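Local coordinates for CDC48 domain-containing protein (Pyrococcus horikoshii, PDB 4UZR), which is of uncharacterised function but forms hexamers and dodecamers built on 12-bladed beta-propellers, and may bind ATP, at residues A[103-106]-A[110-113]. Numbering follows the deposited sequence.
Sequences LIFN and EELY
Ile104 O is gripped by two successive amides, Tyr113 N at 3.0 Å, in the carbonyl plane on a lone pair, and Leu112 N, also in that plane. Ile104 N returns a bond to Tyr113 O (2.9 Å). Leu112 and Tyr113 thus both face Ile104, a classic beta bulge in the hairpin of strands 101-106 and 111-116, the last two strands of a four-stranded antiparallel sheet in the propeller-forming part of the chain. Past the bulge, Asn106 N bonds to Glu110 O. Asn106 also reaches across with its side chain: CG sits between the backbone N and the carbonyl carbon (chi1 63°), which carries OD1 to 3.0 Å from Glu110 N; the same OD1 accepts from Asn108 N inside the turn. A leucine in its place would probably leave those two amides without their acceptor and the turn less firmly held. Phe105 lies obliquely against Glu111, its CD1 3.6 Å from Glu111 CA, while the Glu111 carboxylate is turned nearly perpendicular to the ring (86°) and pairs with Arg114. With Ile104 CB 4.1 Å from Tyr113 CB, these two side chains share the other face of the sheet, where both touch Ile141 of strand 137-142.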
loop_
_atom_site.group_PDB
_atom_site.type_symbol
_atom_site.label_atom_id
_atom_site.label_comp_id
_atom_site.label_asym_id
_atom_site.label_seq_id
_atom_site.Cartn_x
_atom_site.Cartn_y
_atom_site.Cartn_z
ATOM N N LEU A 103 -1.960 -4.023 -30.533
ATOM C CA LEU A 103 -1.629 -5.362 -30.059
ATOM C C LEU A 103 -1.392 -5.358 -28.554
ATOM O O LEU A 103 -0.692 -4.495 -28.028
ATOM C CB LEU A 103 -0.393 -5.893 -30.783
ATOM C CG LEU A 103 -0.538 -6.078 -32.295
ATOM C CD1 LEU A 103 0.135 -4.940 -33.049
ATOM C CD2 LEU A 103 0.039 -7.416 -32.718
ATOM N N ILE A 104 -1.979 -6.331 -27.865
ATOM C CA ILE A 104 -1.869 -6.421 -26.417
ATOM C C ILE A 104 -1.190 -7.717 -25.983
ATOM O O ILE A 104 -1.630 -8.819 -26.342
ATOM C CB ILE A 104 -3.250 -6.311 -25.743
ATOM C CG1 ILE A 104 -3.920 -4.987 -26.123
ATOM C CG2 ILE A 104 -3.120 -6.425 -24.231
ATOM C CD1 ILE A 104 -5.365 -4.887 -25.689
ATOM N N PHE A 105 -0.110 -7.557 -25.219
ATOM C CA PHE A 105 0.690 -8.656 -24.698
ATOM C C PHE A 105 0.662 -8.654 -23.171
ATOM O O PHE A 105 0.371 -7.630 -22.549
ATOM C CB PHE A 105 2.149 -8.503 -25.134
ATOM C CG PHE A 105 2.349 -8.470 -26.622
ATOM C CD1 PHE A 105 2.552 -9.641 -27.333
ATOM C CD2 PHE A 105 2.359 -7.264 -27.307
ATOM C CE1 PHE A 105 2.748 -9.613 -28.702
ATOM C CE2 PHE A 105 2.555 -7.229 -28.678
ATOM C CZ PHE A 105 2.749 -8.405 -29.376
ATOM N N ASN A 106 0.971 -9.799 -22.569
ATOM C CA ASN A 106 1.201 -9.857 -21.126
ATOM C C ASN A 106 2.689 -9.758 -20.799
ATOM O O ASN A 106 3.503 -9.452 -21.670
ATOM C CB ASN A 106 0.576 -11.107 -20.496
ATOM C CG ASN A 106 1.181 -12.400 -21.015
ATOM O OD1 ASN A 106 2.096 -12.391 -21.838
ATOM N ND2 ASN A 106 0.673 -13.525 -20.525
ATOM N N GLU A 110 3.420 -12.846 -24.453
ATOM C CA GLU A 110 2.453 -13.688 -25.140
ATOM C C GLU A 110 1.331 -12.801 -25.650
ATOM O O GLU A 110 0.813 -11.960 -24.915
ATOM C CB GLU A 110 1.893 -14.753 -24.198
ATOM C CG GLU A 110 2.518 -16.129 -24.357
ATOM C CD GLU A 110 2.297 -17.014 -23.145
ATOM O OE1 GLU A 110 1.850 -16.496 -22.100
ATOM O OE2 GLU A 110 2.562 -18.230 -23.243
ATOM N N GLU A 111 0.953 -12.992 -26.909
ATOM C CA GLU A 111 -0.058 -12.144 -27.521
ATOM C C GLU A 111 -1.436 -12.429 -26.935
ATOM O O GLU A 111 -1.927 -13.558 -26.992
ATOM C CB GLU A 111 -0.081 -12.331 -29.037
ATOM C CG GLU A 111 -1.093 -11.446 -29.743
ATOM C CD GLU A 111 -0.927 -11.455 -31.248
ATOM O OE1 GLU A 111 0.218 -11.310 -31.725
ATOM O OE2 GLU A 111 -1.943 -11.620 -31.953
ATOM N N LEU A 112 -2.049 -11.396 -26.365
ATOM C CA LEU A 112 -3.393 -11.512 -25.820
ATOM C C LEU A 112 -4.411 -11.026 -26.836
ATOM O O LEU A 112 -5.520 -11.554 -26.914
ATOM C CB LEU A 112 -3.531 -10.697 -24.534
ATOM C CG LEU A 112 -2.677 -11.102 -23.337
ATOM C CD1 LEU A 112 -2.951 -10.173 -22.170
ATOM C CD2 LEU A 112 -2.954 -12.543 -22.957
ATOM N N TYR A 113 -4.031 -10.021 -27.621
ATOM C CA TYR A 113 -4.969 -9.457 -28.589
ATOM C C TYR A 113 -4.295 -8.767 -29.775
ATOM O O TYR A 113 -3.200 -8.222 -29.654
ATOM C CB TYR A 113 -5.921 -8.482 -27.883
ATOM C CG TYR A 113 -6.901 -7.777 -28.794
ATOM C CD1 TYR A 113 -8.076 -8.400 -29.198
ATOM C CD2 TYR A 113 -6.654 -6.488 -29.252
ATOM C CE1 TYR A 113 -8.979 -7.761 -30.027
ATOM C CE2 TYR A 113 -7.552 -5.841 -30.088
ATOM C CZ TYR A 113 -8.712 -6.481 -30.469
ATOM O OH TYR A 113 -9.610 -5.845 -31.297
#